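Local coordinates for 5-carboxyvanillate decarboxylase (Sphingomonas paucimobilis, PDB 4NI8), which probably removes a carboxyl group from 5-carboxyvanillate, using a bound manganese ion in an active site of the amidohydrolase type, at residues A[7-12]-A[294-299]; A[171-176]-A[221-226]; A[238-243]-A[256-261]. All blocks are in the same frame, centred on the assembly; numbering follows the deposited sequence.

Contact 1: residues A[7-12]-A[294-299]; sequences TEEAVT and WAIDYP. With MN (manganese (II) ion), chain I; 1WB (5-methoxybenzene-1,3-dicarboxylic acid), chain J.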
loop_
_atom_site.group_PDB
_atom_site.type_symbol
_atom_site.label_atom_id
_atom_site.label_comp_id
_atom_site.label_asym_id
_atom_site.label_seq_id
_atom_site.Cartn_x
_atom_site.Cartn_y
_atom_site.Cartn_z
ATOM N N THR A 7 7.343 19.386 -8.928
ATOM C CA THR A 7 6.898 18.555 -10.051
ATOM C C THR A 7 5.452 18.031 -10.035
ATOM O O THR A 7 5.052 17.337 -10.970
ATOM C CB THR A 7 7.834 17.340 -10.260
ATOM O OG1 THR A 7 7.938 16.595 -9.039
ATOM C CG2 THR A 7 9.229 17.797 -10.684
ATOM N N GLU A 8 4.671 18.335 -8.998
ATOM C CA GLU A 8 3.277 17.881 -8.968
ATOM C C GLU A 8 2.307 19.012 -8.623
ATOM O O GLU A 8 1.569 18.935 -7.647
ATOM C CB GLU A 8 3.078 16.718 -7.983
ATOM C CG GLU A 8 1.793 15.939 -8.269
ATOM C CD GLU A 8 1.488 14.872 -7.237
ATOM O OE1 GLU A 8 2.306 13.933 -7.077
ATOM O OE2 GLU A 8 0.421 14.965 -6.601
ATOM N N GLU A 9 2.292 20.043 -9.454
ATOM C CA GLU A 9 1.610 21.290 -9.116
ATOM C C GLU A 9 0.383 21.421 -9.998
ATOM O O GLU A 9 0.480 21.606 -11.217
ATOM C CB GLU A 9 2.578 22.458 -9.296
ATOM C CG GLU A 9 3.965 22.134 -8.684
ATOM C CD GLU A 9 3.851 21.511 -7.285
ATOM O OE1 GLU A 9 4.517 20.483 -7.015
ATOM O OE2 GLU A 9 3.091 22.041 -6.457
ATOM N N ALA A 10 -0.780 21.307 -9.372
ATOM C CA ALA A 10 -2.032 21.242 -10.119
ATOM C C ALA A 10 -2.527 22.607 -10.585
ATOM O O ALA A 10 -2.320 23.620 -9.918
ATOM C CB ALA A 10 -3.100 20.551 -9.281
ATOM N N VAL A 11 -3.201 22.612 -11.733
ATOM C CA VAL A 11 -3.801 23.828 -12.282
ATOM C C VAL A 11 -5.109 23.419 -12.949
ATOM O O VAL A 11 -5.310 22.240 -13.249
ATOM C CB VAL A 11 -2.842 24.493 -13.323
ATOM C CG1 VAL A 11 -2.723 23.632 -14.586
ATOM C CG2 VAL A 11 -3.284 25.912 -13.672
ATOM N N THR A 12 -6.018 24.365 -13.150
ATOM C CA THR A 12 -7.155 24.075 -14.009
ATOM C C THR A 12 -7.442 25.265 -14.913
ATOM O O THR A 12 -6.825 26.329 -14.784
ATOM C CB THR A 12 -8.408 23.656 -13.207
ATOM O OG1 THR A 12 -9.404 23.155 -14.109
ATOM C CG2 THR A 12 -8.967 24.846 -12.434
ATOM N N TRP A 294 11.683 16.324 -6.098
ATOM C CA TRP A 294 10.885 17.087 -5.153
ATOM C C TRP A 294 9.604 17.613 -5.787
ATOM O O TRP A 294 9.542 17.864 -6.998
ATOM C CB TRP A 294 11.735 18.239 -4.618
ATOM C CG TRP A 294 11.029 19.203 -3.704
ATOM C CD1 TRP A 294 10.673 18.986 -2.401
ATOM C CD2 TRP A 294 10.630 20.542 -4.020
ATOM N NE1 TRP A 294 10.065 20.115 -1.890
ATOM C CE2 TRP A 294 10.037 21.086 -2.860
ATOM C CE3 TRP A 294 10.719 21.337 -5.172
ATOM C CZ2 TRP A 294 9.523 22.389 -2.818
ATOM C CZ3 TRP A 294 10.208 22.635 -5.128
ATOM C CH2 TRP A 294 9.622 23.147 -3.959
ATOM N N ALA A 295 8.572 17.754 -4.963
ATOM C CA ALA A 295 7.314 18.370 -5.379
ATOM C C ALA A 295 6.639 18.991 -4.170
ATOM O O ALA A 295 7.027 18.726 -3.030
ATOM C CB ALA A 295 6.395 17.341 -6.042
ATOM N N ILE A 296 5.640 19.830 -4.421
ATOM C CA ILE A 296 4.870 20.457 -3.358
ATOM C C ILE A 296 3.479 19.848 -3.248
ATOM O O ILE A 296 2.994 19.628 -2.143
ATOM C CB ILE A 296 4.700 21.977 -3.607
ATOM C CG1 ILE A 296 6.062 22.673 -3.647
ATOM C CG2 ILE A 296 3.834 22.619 -2.522
ATOM C CD1 ILE A 296 6.013 24.055 -4.306
ATOM N N ASP A 297 2.854 19.584 -4.397
ATOM C CA ASP A 297 1.439 19.202 -4.466
ATOM C C ASP A 297 0.540 20.412 -4.178
ATOM O O ASP A 297 -0.536 20.282 -3.587
ATOM C CB ASP A 297 1.111 18.033 -3.513
ATOM C CG ASP A 297 0.209 16.992 -4.143
ATOM O OD1 ASP A 297 -0.490 17.317 -5.128
ATOM O OD2 ASP A 297 0.207 15.837 -3.641
ATOM N N TYR A 298 0.980 21.582 -4.631
ATOM C CA TYR A 298 0.189 22.803 -4.535
ATOM C C TYR A 298 -0.979 22.677 -5.508
ATOM O O TYR A 298 -0.816 22.111 -6.589
ATOM C CB TYR A 298 1.063 24.001 -4.930
ATOM C CG TYR A 298 0.382 25.338 -4.807
ATOM C CD1 TYR A 298 0.346 26.019 -3.592
ATOM C CD2 TYR A 298 -0.243 25.919 -5.911
ATOM C CE1 TYR A 298 -0.280 27.251 -3.482
ATOM C CE2 TYR A 298 -0.871 27.148 -5.808
ATOM C CZ TYR A 298 -0.884 27.810 -4.599
ATOM O OH TYR A 298 -1.515 29.037 -4.512
ATOM N N PRO A 299 -2.164 23.209 -5.149
ATOM C CA PRO A 299 -2.536 23.957 -3.945
ATOM C C PRO A 299 -3.135 23.074 -2.853
ATOM O O PRO A 299 -3.684 23.607 -1.891
ATOM C CB PRO A 299 -3.605 24.916 -4.472
ATOM C CG PRO A 299 -4.316 24.102 -5.510
ATOM C CD PRO A 299 -3.235 23.246 -6.159
HETATM MN MN MN I . -1.451 15.944 -6.539
HETATM C C1 1WB J . -6.268 16.117 -3.014
HETATM C CO1 1WB J . -4.954 15.638 -2.869
HETATM C CO2 1WB J . -6.812 16.279 -4.286
HETATM C CM1 1WB J . -4.212 15.340 -3.997
HETATM C CM2 1WB J . -6.044 15.972 -5.428
HETATM O OM 1WB J . -6.531 16.121 -6.693
HETATM C CZ 1WB J . -4.747 15.497 -5.279
HETATM C CC 1WB J . -7.041 16.438 -1.803
HETATM C CV 1WB J . -7.887 16.418 -6.909
HETATM O O1 1WB J . -6.429 16.747 -0.746
HETATM O O2 1WB J . -8.307 16.404 -1.832
HETATM C CCC 1WB J . -2.880 14.678 -3.869
HETATM O O11 1WB J . -2.155 14.629 -4.888
HETATM O O22 1WB J . -2.537 14.211 -2.767
HETATM O O HOH W 1 -1.392 17.546 -8.091
HETATM O O HOH W 2 -3.307 16.851 -6.450
#
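The carboxylate of Glu9 lies against the backbone of Ile296, Asp297 and Tyr298 and takes hydrogen bonds from three successive N-H groups. Ile296 N meets Glu9 OE1 at 2.9 Å and Tyr298 N meets Glu9 OE2 at 2.8 Å, with Asp297 N adding a longer bond to OE1; all three come in on the syn side, somewhat out of the carboxylate plane. The chain of Glu9 is bent at chi2 (-46°), which brings OE1 back to Glu8 N, 2.9 Å away and above that plane. Three N-H groups therefore grip OE1, and backbone N-H groups hold the carboxylate beside His72 of strand 71-76.

This loop follows the last strand of a (beta/alpha)8 barrel, and strand 5-11 is the first, so the join closes the barrel beside its metal site. Ala10 N bonds to Tyr298 O at 2.9 Å. At the other end Trp294 O accepts hydrogen bonds from both Thr7 N and Thr7 OG1, the hydroxyl 2.9 Å off and well above the carbonyl plane.

Glu8 and Asp297 run side by side toward the manganese, their carboxylate planes 77° apart. Glu8 OE2 binds the ion at 2.1 Å and Asp297 OD1 at 2.2 Å. The two oxygens would probably repel each other but for the cation they share. His174, two waters and an oxygen of the bound dicarboxylate bring the ligands to six. The remaining oxygens are held too: Glu8 OE1 by Tyr172 and Ser272, Asp297 OD2 by His227. Beyond them a cis peptide links Tyr298 to Pro299, whose CB sits over the centre of the tyrosine ring, while Pro299 CD packs on Ala10 CB, 4.1 Å away.

Contact 2: residues A[171-176]-A[221-226]; sequences LYIHPR and LKIVLG. With MN (manganese (II) ion), chain I; 1WB (5-methoxybenzene-1,3-dicarboxylic acid), chain J.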
loop_
_atom_site.group_PDB
_atom_site.type_symbol
_atom_site.label_atom_id
_atom_site.label_comp_id
_atom_site.label_asym_id
_atom_site.label_seq_id
_atom_site.Cartn_x
_atom_site.Cartn_y
_atom_site.Cartn_z
ATOM N N LEU A 171 5.510 9.991 -18.389
ATOM C CA LEU A 171 4.104 10.037 -17.984
ATOM C C LEU A 171 3.996 10.004 -16.466
ATOM O O LEU A 171 4.338 9.017 -15.823
ATOM C CB LEU A 171 3.325 8.848 -18.554
ATOM C CG LEU A 171 1.882 8.698 -18.048
ATOM C CD1 LEU A 171 0.994 9.863 -18.547
ATOM C CD2 LEU A 171 1.287 7.344 -18.474
ATOM N N TYR A 172 3.507 11.096 -15.900
ATOM C CA TYR A 172 3.252 11.167 -14.470
ATOM C C TYR A 172 1.885 10.539 -14.256
ATOM O O TYR A 172 0.881 11.052 -14.756
ATOM C CB TYR A 172 3.204 12.636 -14.055
ATOM C CG TYR A 172 3.472 12.917 -12.591
ATOM C CD1 TYR A 172 2.750 12.275 -11.583
ATOM C CD2 TYR A 172 4.456 13.818 -12.220
ATOM C CE1 TYR A 172 3.007 12.539 -10.235
ATOM C CE2 TYR A 172 4.722 14.091 -10.887
ATOM C CZ TYR A 172 3.999 13.440 -9.898
ATOM O OH TYR A 172 4.252 13.713 -8.574
ATOM N N ILE A 173 1.835 9.417 -13.540
ATOM C CA ILE A 173 0.545 8.822 -13.218
ATOM C C ILE A 173 0.140 9.311 -11.830
ATOM O O ILE A 173 0.613 8.799 -10.802
ATOM C CB ILE A 173 0.565 7.278 -13.272
ATOM C CG1 ILE A 173 0.874 6.801 -14.696
ATOM C CG2 ILE A 173 -0.778 6.713 -12.807
ATOM C CD1 ILE A 173 0.908 5.268 -14.866
ATOM N N HIS A 174 -0.713 10.334 -11.825
ATOM C CA HIS A 174 -1.210 10.981 -10.619
ATOM C C HIS A 174 -2.391 10.161 -10.076
ATOM O O HIS A 174 -3.020 9.422 -10.824
ATOM C CB HIS A 174 -1.673 12.401 -11.006
ATOM C CG HIS A 174 -2.076 13.257 -9.848
ATOM N ND1 HIS A 174 -3.342 13.223 -9.300
ATOM C CD2 HIS A 174 -1.380 14.174 -9.133
ATOM C CE1 HIS A 174 -3.403 14.071 -8.288
ATOM N NE2 HIS A 174 -2.227 14.662 -8.168
ATOM N N PRO A 175 -2.693 10.272 -8.772
ATOM C CA PRO A 175 -3.871 9.544 -8.275
ATOM C C PRO A 175 -5.224 10.074 -8.758
ATOM O O PRO A 175 -5.337 11.187 -9.273
ATOM C CB PRO A 175 -3.789 9.742 -6.755
ATOM C CG PRO A 175 -2.346 10.025 -6.480
ATOM C CD PRO A 175 -1.890 10.832 -7.667
ATOM N N ARG A 176 -6.244 9.236 -8.601
ATOM C CA ARG A 176 -7.631 9.685 -8.486
ATOM C C ARG A 176 -8.254 8.713 -7.496
ATOM O O ARG A 176 -7.554 7.833 -6.986
ATOM C CB ARG A 176 -8.360 9.659 -9.832
ATOM C CG ARG A 176 -8.364 8.294 -10.517
ATOM C CD ARG A 176 -9.108 8.348 -11.863
ATOM N NE ARG A 176 -10.536 8.623 -11.689
ATOM C CZ ARG A 176 -11.445 8.468 -12.644
ATOM N NH1 ARG A 176 -11.073 8.035 -13.842
ATOM N NH2 ARG A 176 -12.729 8.732 -12.398
ATOM N N LEU A 221 9.449 3.301 -21.884
ATOM C CA LEU A 221 8.533 4.121 -21.100
ATOM C C LEU A 221 9.208 4.667 -19.844
ATOM O O LEU A 221 9.971 3.962 -19.173
ATOM C CB LEU A 221 7.327 3.297 -20.659
ATOM C CG LEU A 221 6.185 3.055 -21.633
ATOM C CD1 LEU A 221 5.142 2.170 -20.952
ATOM C CD2 LEU A 221 5.559 4.370 -22.104
ATOM N N LYS A 222 8.929 5.928 -19.530
ATOM C CA LYS A 222 9.283 6.481 -18.230
ATOM C C LYS A 222 7.997 6.891 -17.520
ATOM O O LYS A 222 7.206 7.669 -18.050
ATOM C CB LYS A 222 10.212 7.688 -18.362
ATOM C CG LYS A 222 10.646 8.271 -17.012
ATOM C CD LYS A 222 11.654 7.357 -16.302
ATOM C CE LYS A 222 13.019 7.411 -16.993
ATOM N NZ LYS A 222 13.929 6.272 -16.644
ATOM N N ILE A 223 7.798 6.352 -16.323
ATOM C CA ILE A 223 6.602 6.621 -15.531
ATOM C C ILE A 223 7.017 7.335 -14.253
ATOM O O ILE A 223 8.021 6.979 -13.653
ATOM C CB ILE A 223 5.897 5.300 -15.155
ATOM C CG1 ILE A 223 5.560 4.486 -16.416
ATOM C CG2 ILE A 223 4.623 5.561 -14.315
ATOM C CD1 ILE A 223 4.626 5.197 -17.414
ATOM N N VAL A 224 6.260 8.350 -13.839
ATOM C CA VAL A 224 6.569 9.049 -12.594
ATOM C C VAL A 224 5.400 8.895 -11.630
ATOM O O VAL A 224 4.242 9.071 -12.020
ATOM C CB VAL A 224 6.861 10.539 -12.842
ATOM C CG1 VAL A 224 7.033 11.291 -11.507
ATOM C CG2 VAL A 224 8.108 10.689 -13.706
ATOM N N LEU A 225 5.712 8.524 -10.389
ATOM C CA LEU A 225 4.719 8.389 -9.327
ATOM C C LEU A 225 5.021 9.346 -8.177
ATOM O O LEU A 225 6.157 9.382 -7.671
ATOM C CB LEU A 225 4.703 6.950 -8.787
ATOM C CG LEU A 225 4.317 5.827 -9.745
ATOM C CD1 LEU A 225 4.491 4.489 -9.035
ATOM C CD2 LEU A 225 2.874 6.020 -10.188
ATOM N N GLY A 226 4.012 10.105 -7.749
ATOM C CA GLY A 226 4.143 10.989 -6.604
ATOM C C GLY A 226 4.016 10.253 -5.277
ATOM O O GLY A 226 4.019 9.020 -5.229
HETATM MN MN MN I . -1.451 15.944 -6.539
HETATM C C1 1WB J . -6.268 16.117 -3.014
HETATM C CO1 1WB J . -4.954 15.638 -2.869
HETATM C CO2 1WB J . -6.812 16.279 -4.286
HETATM C CM1 1WB J . -4.212 15.340 -3.997
HETATM C CM2 1WB J . -6.044 15.972 -5.428
HETATM O OM 1WB J . -6.531 16.121 -6.693
HETATM C CZ 1WB J . -4.747 15.497 -5.279
HETATM C CC 1WB J . -7.041 16.438 -1.803
HETATM C CV 1WB J . -7.887 16.418 -6.909
HETATM O O1 1WB J . -6.429 16.747 -0.746
HETATM O O2 1WB J . -8.307 16.404 -1.832
HETATM C CCC 1WB J . -2.880 14.678 -3.869
HETATM O O11 1WB J . -2.155 14.629 -4.888
HETATM O O22 1WB J . -2.537 14.211 -2.767
HETATM O O HOH W 3 1.280 9.622 -8.216
HETATM O O HOH W 2 -3.307 16.851 -6.450
HETATM O O HOH W 1 -1.392 17.546 -8.091
#
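Leu171 O takes a hydrogen bond from Val224 N at 2.8 Å, backed by a CA-H...O contact from Ile223. Leu171 N bonds to Lys222 O and Ile173 N to Val224 O, each at 2.9 Å, completing the parallel pattern between the fifth and sixth strands of the (beta/alpha)8 barrel. Past the last of these bonds the strands part, and a water spans the gap from Ile173 O to Gly226 N.

The Tyr172 ring takes Val224 CG1 over one face, 3.8 Å from its centroid and offset toward the rim. Its CG stands anti to the backbone N (chi1 -158°), carrying the ring along the neighbouring strand until OH lies 3.4 Å from Gly226 CA; a beta carbon there would collide with the hydroxyl, which bonds to Glu8 and Thr270. A phenylalanine here keeps the face for Val224 but would probably leave Glu8 OE1 with Ser272 alone, lacking the tyrosine hydroxyl, and Thr270 OG1 without this partner.

At the end of strand 171-174, His174 NE2 binds manganese at 2.2 Å, and its ND1 donates to Pro175 O, fixing the ring's rotation. Leu171 lies on the face of the sheet opposite Tyr172. Ile223 CD1 packs on Leu171 CB, Ile223 CG2 on Ile173 CD1, and Leu225 CD2 on Ile173 CB. Beyond lie helices 158-167 and 197-211, while strand 140-144 flanks 171-174 on its other edge.

Contact 3: residues A[238-243]-A[256-261]; sequences RLDYMH and KLKPSE. With 1WB (5-methoxybenzene-1,3-dicarboxylic acid), chain B; EDO (1,2-ethanediol), chain M; EDO (1,2-ethanediol), chain L; EDO (1,2-ethanediol), chain K.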
loop_
_atom_site.group_PDB
_atom_site.type_symbol
_atom_site.label_atom_id
_atom_site.label_comp_id
_atom_site.label_asym_id
_atom_site.label_seq_id
_atom_site.Cartn_x
_atom_site.Cartn_y
_atom_site.Cartn_z
ATOM N N ARG A 238 9.785 -7.734 -1.441
ATOM C CA ARG A 238 8.687 -8.704 -1.428
ATOM C C ARG A 238 8.096 -8.904 -2.826
ATOM O O ARG A 238 7.793 -10.033 -3.221
ATOM C CB ARG A 238 7.607 -8.259 -0.435
ATOM C CG ARG A 238 6.389 -9.193 -0.272
ATOM C CD ARG A 238 5.787 -8.918 1.107
ATOM N NE ARG A 238 4.508 -9.569 1.428
ATOM C CZ ARG A 238 4.355 -10.842 1.787
ATOM N NH1 ARG A 238 5.393 -11.674 1.831
ATOM N NH2 ARG A 238 3.142 -11.294 2.110
ATOM N N LEU A 239 7.972 -7.814 -3.585
ATOM C CA LEU A 239 7.567 -7.914 -4.991
ATOM C C LEU A 239 8.494 -8.853 -5.756
ATOM O O LEU A 239 8.037 -9.736 -6.491
ATOM C CB LEU A 239 7.555 -6.540 -5.659
ATOM C CG LEU A 239 6.371 -5.635 -5.309
ATOM C CD1 LEU A 239 6.687 -4.197 -5.690
ATOM C CD2 LEU A 239 5.092 -6.103 -5.998
ATOM N N ASP A 240 9.805 -8.684 -5.565
ATOM C CA ASP A 240 10.773 -9.587 -6.180
ATOM C C ASP A 240 10.687 -11.018 -5.641
ATOM O O ASP A 240 10.698 -11.979 -6.414
ATOM C CB ASP A 240 12.198 -9.082 -5.959
ATOM C CG ASP A 240 12.550 -7.903 -6.838
ATOM O OD1 ASP A 240 11.733 -7.523 -7.709
ATOM O OD2 ASP A 240 13.660 -7.361 -6.638
ATOM N N TYR A 241 10.640 -11.170 -4.317
ATOM C CA TYR A 241 10.679 -12.515 -3.754
ATOM C C TYR A 241 9.486 -13.359 -4.201
ATOM O O TYR A 241 9.633 -14.528 -4.596
ATOM C CB TYR A 241 10.751 -12.515 -2.223
ATOM C CG TYR A 241 10.842 -13.943 -1.735
ATOM C CD1 TYR A 241 12.071 -14.586 -1.656
ATOM C CD2 TYR A 241 9.696 -14.668 -1.418
ATOM C CE1 TYR A 241 12.164 -15.908 -1.251
ATOM C CE2 TYR A 241 9.772 -15.989 -1.022
ATOM C CZ TYR A 241 11.014 -16.601 -0.937
ATOM O OH TYR A 241 11.116 -17.912 -0.543
ATOM N N MET A 242 8.303 -12.761 -4.134
ATOM C CA MET A 242 7.079 -13.484 -4.454
ATOM C C MET A 242 6.810 -13.638 -5.950
ATOM O O MET A 242 5.855 -14.295 -6.331
ATOM C CB MET A 242 5.873 -12.840 -3.754
ATOM C CG MET A 242 5.872 -13.086 -2.265
ATOM S SD MET A 242 5.796 -14.855 -1.932
ATOM C CE MET A 242 5.951 -14.885 -0.137
ATOM N N HIS A 243 7.658 -13.062 -6.795
ATOM C CA HIS A 243 7.417 -13.162 -8.231
ATOM C C HIS A 243 7.546 -14.585 -8.786
ATOM O O HIS A 243 6.844 -14.938 -9.730
ATOM C CB HIS A 243 8.290 -12.175 -9.014
ATOM C CG HIS A 243 7.840 -11.980 -10.427
ATOM N ND1 HIS A 243 8.680 -12.144 -11.510
ATOM C CD2 HIS A 243 6.629 -11.647 -10.936
ATOM C CE1 HIS A 243 8.004 -11.919 -12.625
ATOM N NE2 HIS A 243 6.759 -11.615 -12.304
ATOM N N LYS A 256 11.353 -10.356 -18.413
ATOM C CA LYS A 256 12.790 -10.301 -18.655
ATOM C C LYS A 256 13.571 -9.846 -17.428
ATOM O O LYS A 256 14.687 -10.308 -17.207
ATOM C CB LYS A 256 13.111 -9.375 -19.835
ATOM C CG LYS A 256 12.625 -9.898 -21.175
ATOM C CD LYS A 256 12.863 -8.861 -22.256
ATOM C CE LYS A 256 12.299 -9.317 -23.592
ATOM N NZ LYS A 256 12.736 -8.404 -24.684
ATOM N N LEU A 257 12.984 -8.930 -16.653
ATOM C CA LEU A 257 13.626 -8.378 -15.453
ATOM C C LEU A 257 12.842 -8.732 -14.190
ATOM O O LEU A 257 11.723 -9.240 -14.267
ATOM C CB LEU A 257 13.716 -6.848 -15.536
ATOM C CG LEU A 257 14.373 -6.194 -16.756
ATOM C CD1 LEU A 257 14.408 -4.675 -16.575
ATOM C CD2 LEU A 257 15.765 -6.747 -16.996
ATOM N N LYS A 258 13.431 -8.455 -13.026
ATOM C CA LYS A 258 12.705 -8.548 -11.761
ATOM C C LYS A 258 11.790 -7.336 -11.629
ATOM O O LYS A 258 12.086 -6.271 -12.171
ATOM C CB LYS A 258 13.675 -8.549 -10.572
ATOM C CG LYS A 258 14.615 -9.735 -10.509
ATOM C CD LYS A 258 15.399 -9.699 -9.190
ATOM C CE LYS A 258 16.395 -10.844 -9.099
ATOM N NZ LYS A 258 17.682 -10.498 -9.751
ATOM N N PRO A 259 10.677 -7.486 -10.902
ATOM C CA PRO A 259 9.806 -6.326 -10.672
ATOM C C PRO A 259 10.539 -5.068 -10.190
ATOM O O PRO A 259 10.245 -3.983 -10.702
ATOM C CB PRO A 259 8.826 -6.845 -9.615
ATOM C CG PRO A 259 8.703 -8.321 -9.959
ATOM C CD PRO A 259 10.104 -8.731 -10.348
ATOM N N SER A 260 11.497 -5.203 -9.274
ATOM C CA SER A 260 12.172 -4.026 -8.731
ATOM C C SER A 260 13.077 -3.394 -9.775
ATOM O O SER A 260 13.346 -2.193 -9.732
ATOM C CB SER A 260 12.994 -4.374 -7.489
ATOM O OG SER A 260 14.087 -5.224 -7.823
ATOM N N GLU A 261 13.563 -4.221 -10.694
ATOM C CA GLU A 261 14.370 -3.730 -11.806
ATOM C C GLU A 261 13.555 -2.904 -12.807
ATOM O O GLU A 261 14.062 -1.921 -13.358
ATOM C CB GLU A 261 15.111 -4.890 -12.490
ATOM C CG GLU A 261 16.084 -5.563 -11.522
ATOM C CD GLU A 261 16.685 -6.852 -12.042
ATOM O OE1 GLU A 261 16.154 -7.428 -13.018
ATOM O OE2 GLU A 261 17.700 -7.293 -11.463
HETATM C C1 1WB B . 1.638 -17.473 1.284
HETATM C CO1 1WB B . 2.386 -16.472 1.925
HETATM C CO2 1WB B . 0.569 -18.079 1.935
HETATM C CM1 1WB B . 2.068 -16.091 3.215
HETATM C CM2 1WB B . 0.253 -17.682 3.248
HETATM O OM 1WB B . -0.772 -18.244 3.945
HETATM C CZ 1WB B . 1.002 -16.697 3.872
HETATM C CC 1WB B . 2.002 -17.858 -0.091
HETATM C CV 1WB B . -1.814 -18.888 3.257
HETATM O O1 1WB B . 3.169 -17.642 -0.510
HETATM O O2 1WB B . 1.136 -18.402 -0.838
HETATM C CCC 1WB B . 2.583 -14.801 3.776
HETATM O O11 1WB B . 3.172 -14.000 3.027
HETATM O O22 1WB B . 2.388 -14.561 4.987
HETATM C C1 EDO M . 18.434 -10.686 -12.901
HETATM O O1 EDO M . 18.635 -9.697 -11.884
HETATM C C2 EDO M . 17.234 -10.297 -13.757
HETATM O O2 EDO M . 17.565 -9.175 -14.587
HETATM C C1 EDO L . 13.632 -12.827 -14.925
HETATM O O1 EDO L . 14.799 -12.031 -14.695
HETATM C C2 EDO L . 12.772 -12.853 -13.670
HETATM O O2 EDO L . 11.640 -11.980 -13.800
HETATM C C1 EDO K . 10.635 -17.747 -5.454
HETATM O O1 EDO K . 11.572 -16.774 -4.963
HETATM C C2 EDO K . 9.361 -17.741 -4.609
HETATM O O2 EDO K . 8.404 -16.798 -5.126
#
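Both oxygens of Asp240 are taken up by Ser260. Ser260 N donates at 2.8 Å, meeting the syn lone pair of Asp240 OD1, and Ser260 OG donates to Asp240 OD2; the modelled 2.5 Å is shorter than usual, its exact length doubtful. With chi1 at 67° the serine OG stands between its backbone N and carbonyl carbon, near its own N-H, letting one carboxylate take both donors; OG also has a weak bond to Arg264. The acid thus faces the N-terminal end of helix 259-266, which would probably stabilise its charge.

Lys258, at the N-cap, has its N-H accepted by Glu261 OE1 at 2.9 Å, as in one half of a capping box. Its NZ and Glu261 OE2 form a long salt bridge, with an ethanediol, probably from crystallisation, lying between the two. Pro259 fills the first helical position, its CG over a face of the His243 ring, 4.0 Å from the centroid, and its CB against Leu239 CB.

Arg238 NH2 donates to O11 of a dicarboxylate ligand at 2.9 Å. Arg46 of the second subunit bonds to the same ligand, consistent with Arg238 reaching into that subunit's ligand site.

Overall arrangement
Contacts 1 and 2 belong to one eight-stranded parallel barrel, their centres about 13 Å apart: contact 1 joins its first strand to the loop after its last, and contact 2 pairs the fifth with the sixth. They meet at the manganese, which takes ligands from both, and share the bound dicarboxylate and two waters. Contact 3, between helices 232-241 and 259-266, is peripheral, its centre about 31 Å from that of contact 1 and about 20 Å from that of contact 2. Along the chain contact 2 closes before contact 3 opens, and both nest inside the loop closed by contact 1. Arg238 beside contact 3 reaches the second subunit's ligand, which suggests that the dimer completes each site.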